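Local coordinates for LPXTG cell wall surface protein (Streptococcus gordonii, PDB 4IGB) that is of unknown detailed function but, as a cell-wall-anchored surface protein with an adhesin-like domain, probably takes part in bacterial attachment, at residues P300-K306 with T429-K435; I172-V176 with F211-N215; L52-H56 with P66-E70. One frame throughout, in Å; residues are numbered along the deposited sequence.

All three contacts belong to beta sheets. Contact 3 comes earlier in the chain than contact 2, both within the Sgo0707 N-terminal domain, with centres about 26 Å apart; contact 1 lies in the adhesin-like N2 part, its centre about 57 Å from that of contact 2. Contacts 1 and 3 join neighbouring strands by backbone hydrogen bonds, parallel in 300-306 with 429-435 and antiparallel in 52-56 with 66-70. Contact 2 instead spans a middle strand, using only side chains and a water. Each mixes buried and more exposed residues: the apolar pairs of contacts 1 and 3 lie inward, whereas contact 2 is almost wholly polar, with Tyr212 buried and Asp173 and Asp175 partly exposed.

Contact 1 (P300-K306 with T429-K435); sequences PAEIPAK and TALLYEK
This is a parallel strand pairing in the N2 part of the chain, where the end of strand 295-304 runs beside strand 427-432, the last strand of the model. The axes of strands 302-304 and 429-432 come within 4.5 Å and cross at -28°. Ala430 N bonds to Ala301 O, and Ala430 O takes the hydrogen of Ile303 N at 2.9 Å, so Ala430 straddles Glu302. Leu432 does the same around Pro304, binding Ile303 O through its N at 2.7 Å and accepting from Ala305 N at 2.6 Å. Proline has no N-H to give, and this ladder asks none of it.

On the inward face, Ile303 and Leu431 run alongside each other in the same direction. CG1 of Ile303 sits between the backbone N and carbonyl carbon (chi1 54°), which sets it 3.5 Å from Leu431 CD2; Thr429 CG2 meets the same CG1 at about a right angle. Arg342 and Val401 also touch Leu431 there. On the other face, the bent chain of Glu302 presents CG to Leu432 CD2, a contact made by its aliphatic part while the carboxylate turns away.

At the end of the ladder Ala305 is the centre of an inverse gamma turn. Ala305 CB lies over one face of the Tyr433 ring, 3.7 Å from the centroid and 14° off the normal, a CH-pi contact. Lys306 NZ then reaches Glu434 O with a weak bond of 3.3 Å, and its CE and NZ cross the aliphatic chain of Lys435. Residues 433-435 touch a crystal neighbour, so their pose may owe something to the lattice.

Backbone bonds thus fix the register, with Ile303, Leu431 and Ala305 buried on one side, whereas the lysine end is held loosely, by a single weak bond.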
# COMPACT_ATOMS: atom_id res chain seq x y z
N PRO B 300 1.79 -6.90 -37.79
CA PRO B 300 2.90 -6.00 -38.11
C PRO B 300 2.79 -4.59 -37.53
O PRO B 300 1.80 -4.22 -36.90
CB PRO B 300 2.82 -5.92 -39.63
CG PRO B 300 1.35 -5.95 -39.90
CD PRO B 300 0.74 -6.84 -38.82
N ALA B 301 3.82 -3.79 -37.78
CA ALA B 301 3.89 -2.41 -37.32
C ALA B 301 2.97 -1.51 -38.13
O ALA B 301 2.59 -0.43 -37.70
CB ALA B 301 5.31 -1.90 -37.38
N GLU B 302 2.63 -1.98 -39.33
CA GLU B 302 1.82 -1.18 -40.23
C GLU B 302 1.07 -2.09 -41.19
O GLU B 302 1.54 -3.17 -41.53
CB GLU B 302 2.69 -0.17 -41.00
CG GLU B 302 3.30 -0.68 -42.30
CD GLU B 302 4.56 -1.54 -42.11
OE1 GLU B 302 4.78 -2.07 -40.99
OE2 GLU B 302 5.32 -1.68 -43.10
N ILE B 303 -0.11 -1.65 -41.60
CA ILE B 303 -0.91 -2.39 -42.56
C ILE B 303 -1.63 -1.41 -43.47
O ILE B 303 -1.83 -0.25 -43.11
CB ILE B 303 -2.00 -3.22 -41.86
CG1 ILE B 303 -2.82 -2.30 -40.95
CG2 ILE B 303 -1.39 -4.36 -41.07
CD1 ILE B 303 -4.13 -2.88 -40.53
N PRO B 304 -2.01 -1.88 -44.67
CA PRO B 304 -2.97 -1.13 -45.48
C PRO B 304 -4.29 -1.01 -44.74
O PRO B 304 -4.72 -1.95 -44.07
CB PRO B 304 -3.15 -2.02 -46.72
CG PRO B 304 -2.68 -3.38 -46.30
CD PRO B 304 -1.58 -3.12 -45.33
N ALA B 305 -4.93 0.14 -44.88
CA ALA B 305 -6.21 0.39 -44.24
C ALA B 305 -7.32 -0.36 -44.96
O ALA B 305 -8.26 0.25 -45.47
CB ALA B 305 -6.50 1.89 -44.22
N LYS B 306 -7.20 -1.68 -44.99
CA LYS B 306 -8.17 -2.52 -45.68
C LYS B 306 -8.69 -3.64 -44.80
O LYS B 306 -8.00 -4.09 -43.89
CB LYS B 306 -7.54 -3.14 -46.94
CG LYS B 306 -7.49 -2.22 -48.15
CD LYS B 306 -6.07 -2.03 -48.65
CE LYS B 306 -6.07 -1.51 -50.08
NZ LYS B 306 -6.98 -0.34 -50.26
N THR B 429 -0.25 -0.22 -34.44
CA THR B 429 -0.19 -0.58 -35.85
C THR B 429 -0.68 0.60 -36.69
O THR B 429 -1.85 0.98 -36.62
CB THR B 429 -1.01 -1.83 -36.14
OG1 THR B 429 -0.48 -2.92 -35.36
CG2 THR B 429 -0.95 -2.17 -37.62
N ALA B 430 0.23 1.17 -37.48
CA ALA B 430 -0.08 2.31 -38.33
C ALA B 430 -0.91 1.88 -39.53
O ALA B 430 -0.74 0.79 -40.07
CB ALA B 430 1.20 2.99 -38.80
N LEU B 431 -1.82 2.76 -39.96
CA LEU B 431 -2.67 2.47 -41.11
C LEU B 431 -2.14 3.14 -42.37
O LEU B 431 -1.77 4.31 -42.36
CB LEU B 431 -4.10 2.93 -40.84
CG LEU B 431 -4.90 2.09 -39.83
CD1 LEU B 431 -6.38 2.39 -39.94
CD2 LEU B 431 -4.63 0.61 -40.04
N LEU B 432 -2.10 2.38 -43.46
CA LEU B 432 -1.62 2.89 -44.74
C LEU B 432 -2.76 3.02 -45.74
O LEU B 432 -3.48 2.05 -46.00
CB LEU B 432 -0.53 1.97 -45.31
CG LEU B 432 0.92 2.35 -45.00
CD1 LEU B 432 0.99 3.30 -43.82
CD2 LEU B 432 1.75 1.11 -44.74
N TYR B 433 -2.93 4.21 -46.30
CA TYR B 433 -3.98 4.46 -47.27
C TYR B 433 -3.42 4.51 -48.69
O TYR B 433 -2.56 5.33 -49.00
CB TYR B 433 -4.71 5.76 -46.95
CG TYR B 433 -5.74 5.63 -45.84
CD1 TYR B 433 -7.02 5.18 -46.12
CD2 TYR B 433 -5.42 5.95 -44.53
CE1 TYR B 433 -7.96 5.06 -45.11
CE2 TYR B 433 -6.35 5.83 -43.52
CZ TYR B 433 -7.62 5.38 -43.82
OH TYR B 433 -8.56 5.26 -42.82
N GLU B 434 -3.92 3.62 -49.55
CA GLU B 434 -3.45 3.54 -50.92
C GLU B 434 -4.52 2.96 -51.84
O GLU B 434 -5.52 2.41 -51.37
CB GLU B 434 -2.18 2.70 -51.01
CG GLU B 434 -0.92 3.41 -50.53
CD GLU B 434 0.03 2.49 -49.80
OE1 GLU B 434 -0.10 1.25 -49.96
OE2 GLU B 434 0.90 2.99 -49.07
N LYS B 435 -4.30 3.08 -53.14
CA LYS B 435 -5.24 2.54 -54.13
C LYS B 435 -5.83 3.63 -55.00
O LYS B 435 -6.28 3.37 -56.12
CB LYS B 435 -6.35 1.76 -53.43
CG LYS B 435 -6.06 0.28 -53.26
CD LYS B 435 -4.56 0.01 -53.29
CE LYS B 435 -4.27 -1.44 -53.66
NZ LYS B 435 -2.91 -1.59 -54.24

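Contact 2 (I172-V176 with F211-N215); sequences IDADV and FYVKN
Asp173 and Asp175 both carry CG anti to the backbone N, while Tyr212 has its ring between its own backbone N and carbonyl carbon (chi1 63°); these settings bring the phenol to the Asp173 carboxylate and turn Asp175 to Lys214. The two segments are next-but-one strands of the antiparallel eight-stranded sheet of the N-terminal domain: strand 268-274 runs between strands 170-182 and 210-214. No backbone bond can therefore join them, their axes stay 8.7 Å apart, and Tyr212 and Lys214 reach across to the aspartates.

Tyr212 OH donates to Asp173 OD2 at 2.5 Å, a short bond that uses the syn lone pair. OD2 sits at the ring edge, in the ring plane, while the carboxylate itself stands almost perpendicular to the ring, the planes 85° apart. The ring has a further partner in Arg239, which makes a cation-pi contact with it.

Asp175 meets Lys214 in a salt bridge. The lysine chain bends at chi3, bringing NZ to 2.7 Å from Asp175 OD2, again on the syn side. Lys214 CD also lies 3.1 Å from Asp175 OD2; the two side chains cross at about a right angle. Asn270, on the middle strand, ties this pair together: its OD1 accepts from Lys214 NZ and its ND2 donates to Asp175 OD1. Asn112 ND2 from strand 103-118 also reaches OD1. With both oxygens gripped in this way, the carboxylate is fixed in rotation and probably remains charged.

One water connects the two pairs by donating a hydrogen to each: it is 3.0 Å from Tyr212 OH, which thus both gives and receives, and 2.7 Å from Asp175 OD2.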
# COMPACT_ATOMS: atom_id res chain seq x y z
N ILE B 172 -2.01 8.83 22.96
CA ILE B 172 -2.63 9.37 21.76
C ILE B 172 -3.35 8.30 20.95
O ILE B 172 -3.04 7.11 21.03
CB ILE B 172 -1.60 10.09 20.86
CG1 ILE B 172 -0.66 9.07 20.21
CG2 ILE B 172 -0.84 11.15 21.66
CD1 ILE B 172 0.39 9.69 19.29
N ASP B 173 -4.33 8.76 20.18
CA ASP B 173 -5.05 7.94 19.23
C ASP B 173 -5.11 8.74 17.94
O ASP B 173 -5.81 9.75 17.87
CB ASP B 173 -6.45 7.61 19.77
CG ASP B 173 -7.27 6.77 18.79
OD1 ASP B 173 -8.40 6.38 19.15
OD2 ASP B 173 -6.81 6.50 17.66
N ALA B 174 -4.35 8.32 16.95
CA ALA B 174 -4.32 9.01 15.67
C ALA B 174 -5.11 8.25 14.62
O ALA B 174 -4.83 7.08 14.36
CB ALA B 174 -2.87 9.22 15.20
N ASP B 175 -6.08 8.93 14.02
CA ASP B 175 -6.92 8.38 12.96
C ASP B 175 -6.43 9.00 11.65
O ASP B 175 -6.48 10.21 11.46
CB ASP B 175 -8.38 8.73 13.25
CG ASP B 175 -9.35 8.16 12.24
OD1 ASP B 175 -9.02 8.10 11.04
OD2 ASP B 175 -10.47 7.77 12.66
N VAL B 176 -5.94 8.16 10.75
CA VAL B 176 -5.15 8.62 9.62
C VAL B 176 -5.57 7.92 8.33
O VAL B 176 -5.92 6.74 8.32
CB VAL B 176 -3.65 8.34 9.85
CG1 VAL B 176 -2.81 9.04 8.82
CG2 VAL B 176 -3.21 8.77 11.28
N PHE B 211 -2.30 -0.87 16.66
CA PHE B 211 -2.52 -0.44 15.27
C PHE B 211 -3.90 -0.90 14.87
O PHE B 211 -4.30 -2.03 15.17
CB PHE B 211 -1.51 -1.10 14.34
CG PHE B 211 -1.69 -0.75 12.87
CD1 PHE B 211 -1.18 0.44 12.35
CD2 PHE B 211 -2.35 -1.61 12.01
CE1 PHE B 211 -1.35 0.77 10.99
CE2 PHE B 211 -2.52 -1.30 10.66
CZ PHE B 211 -2.01 -0.11 10.15
N TYR B 212 -4.66 -0.04 14.19
CA TYR B 212 -5.97 -0.47 13.73
C TYR B 212 -6.32 -0.01 12.33
O TYR B 212 -5.75 0.94 11.81
CB TYR B 212 -7.05 -0.09 14.72
CG TYR B 212 -7.27 1.39 14.96
CD1 TYR B 212 -6.71 2.02 16.07
CD2 TYR B 212 -8.09 2.14 14.12
CE1 TYR B 212 -6.93 3.36 16.31
CE2 TYR B 212 -8.33 3.47 14.37
CZ TYR B 212 -7.75 4.08 15.46
OH TYR B 212 -7.99 5.41 15.69
N VAL B 213 -7.27 -0.70 11.72
CA VAL B 213 -7.79 -0.32 10.43
C VAL B 213 -9.29 -0.18 10.59
O VAL B 213 -9.96 -1.13 10.98
CB VAL B 213 -7.50 -1.39 9.38
CG1 VAL B 213 -8.14 -1.03 8.04
CG2 VAL B 213 -5.99 -1.60 9.26
N LYS B 214 -9.80 1.01 10.32
CA LYS B 214 -11.24 1.26 10.33
C LYS B 214 -11.90 0.57 9.14
O LYS B 214 -11.29 0.46 8.08
CB LYS B 214 -11.51 2.76 10.32
CG LYS B 214 -11.26 3.42 11.68
CD LYS B 214 -11.14 4.92 11.57
CE LYS B 214 -12.43 5.60 11.06
NZ LYS B 214 -12.12 7.04 10.69
N ASN B 215 -13.14 0.09 9.31
CA ASN B 215 -13.85 -0.54 8.21
C ASN B 215 -13.01 -1.69 7.61
O ASN B 215 -13.01 -1.94 6.40
CB ASN B 215 -14.17 0.53 7.16
CG ASN B 215 -15.40 0.23 6.35
OD1 ASN B 215 -15.56 0.75 5.24
ND2 ASN B 215 -16.29 -0.60 6.89
O HOH W 1 -10.66 6.78 15.19

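Contact 3 (L52-H56 with P66-E70); sequences LSNPH and PGEME
Leu52 and Met69 face each other as a hydrogen-bonded antiparallel pair, with Leu52 N 2.7 Å from Met69 O in an essentially straight bond and Met69 N returning to Leu52 O at 2.8 Å. Next along, Ser53 and Glu68 form a non-hydrogen-bonded pair, their CA atoms 4.6 Å apart. This is the edge of the six-stranded antiparallel sheet in the N-terminal domain: strand 47-53 is its outermost strand within the chain, and here it ends beside the start of strand 68-75. The first chain turns at Asn54, which takes a left-handed backbone conformation; in the second, the peptide between Pro66 and Gly67 is cis. Asn54 N points at Gly67 O, extending the ladder by one step; the modelled separation is too short to be trusted.

The apolar face carries Leu52 and Met69, whose CB atoms are 4.2 Å apart. Met69 extends with CG anti to its backbone N (chi1 165°) and bends only at its last torsion, so that the sulfur and terminal methyl lie against CG of Pro55, with Met69 SD 4.0 Å from Pro55 CG. Tyr157 of strand 157-158 touches Leu52, Pro55 and Met69, covering this cluster, and Ser140 and Ser142 of strand 135-142 also touch Met69.

The other face is polar. Glu68 folds back at chi2 and brings its carboxylate up against Ser53, while His51 NE2 bonds to Glu68 OE1. One carboxylate oxygen is thus engaged by the imidazole and the other by the hydroxyl, which would steady its orientation; this face also touches a crystal neighbour. Ser53 OG donates to Glu68 OE2 at a modelled 2.5 Å, a length so short that its exact value is doubtful.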
# COMPACT_ATOMS: atom_id res chain seq x y z
N LEU B 52 14.14 19.28 13.15
CA LEU B 52 15.06 18.87 14.19
C LEU B 52 16.29 18.21 13.57
O LEU B 52 16.17 17.35 12.70
CB LEU B 52 14.38 17.89 15.15
CG LEU B 52 14.26 18.32 16.61
CD1 LEU B 52 13.97 19.81 16.72
CD2 LEU B 52 13.19 17.51 17.32
N SER B 53 17.47 18.63 14.01
CA SER B 53 18.70 18.05 13.48
C SER B 53 19.41 17.23 14.57
O SER B 53 19.79 17.76 15.60
CB SER B 53 19.62 19.15 12.96
OG SER B 53 20.79 18.60 12.38
N ASN B 54 19.57 15.93 14.33
CA ASN B 54 20.08 15.03 15.36
C ASN B 54 19.28 15.16 16.64
O ASN B 54 19.81 15.59 17.67
CB ASN B 54 21.56 15.30 15.65
CG ASN B 54 22.39 15.40 14.39
OD1 ASN B 54 22.27 14.57 13.47
ND2 ASN B 54 23.24 16.43 14.33
N PRO B 55 18.00 14.81 16.58
CA PRO B 55 17.11 14.96 17.73
C PRO B 55 17.49 14.03 18.87
O PRO B 55 18.01 12.94 18.64
CB PRO B 55 15.75 14.57 17.16
CG PRO B 55 16.06 13.61 16.07
CD PRO B 55 17.37 14.07 15.48
N HIS B 56 17.22 14.46 20.10
CA HIS B 56 17.43 13.62 21.27
C HIS B 56 16.17 12.81 21.52
O HIS B 56 15.06 13.34 21.46
CB HIS B 56 17.77 14.47 22.49
CG HIS B 56 19.08 15.19 22.37
ND1 HIS B 56 20.25 14.70 22.91
CD2 HIS B 56 19.40 16.36 21.78
CE1 HIS B 56 21.23 15.53 22.66
NE2 HIS B 56 20.75 16.55 21.97
N PRO B 66 21.30 10.49 14.61
CA PRO B 66 21.49 11.16 13.32
C PRO B 66 20.41 10.69 12.33
O PRO B 66 20.06 9.51 12.38
CB PRO B 66 22.87 10.66 12.88
CG PRO B 66 23.20 9.45 13.80
CD PRO B 66 21.98 9.19 14.64
N GLY B 67 19.90 11.56 11.46
CA GLY B 67 20.33 12.95 11.36
C GLY B 67 19.22 13.99 11.34
O GLY B 67 19.12 14.77 12.27
N GLU B 68 18.41 14.03 10.28
CA GLU B 68 17.44 15.13 10.12
C GLU B 68 15.98 14.68 10.21
O GLU B 68 15.59 13.64 9.67
CB GLU B 68 17.69 15.92 8.83
CG GLU B 68 19.12 16.48 8.69
CD GLU B 68 19.47 17.52 9.74
OE1 GLU B 68 18.60 18.29 10.16
OE2 GLU B 68 20.66 17.60 10.13
N MET B 69 15.18 15.48 10.90
CA MET B 69 13.81 15.11 11.20
C MET B 69 12.88 16.30 11.04
O MET B 69 13.26 17.44 11.34
CB MET B 69 13.71 14.60 12.65
CG MET B 69 12.29 14.52 13.20
SD MET B 69 12.22 13.92 14.90
CE MET B 69 12.53 12.17 14.65
N GLU B 70 11.67 16.04 10.57
CA GLU B 70 10.63 17.05 10.64
C GLU B 70 9.62 16.58 11.66
O GLU B 70 9.05 15.49 11.54
CB GLU B 70 9.98 17.28 9.27
CG GLU B 70 9.05 18.51 9.23
CD GLU B 70 9.79 19.84 9.22
OE1 GLU B 70 11.03 19.85 9.06
OE2 GLU B 70 9.13 20.88 9.38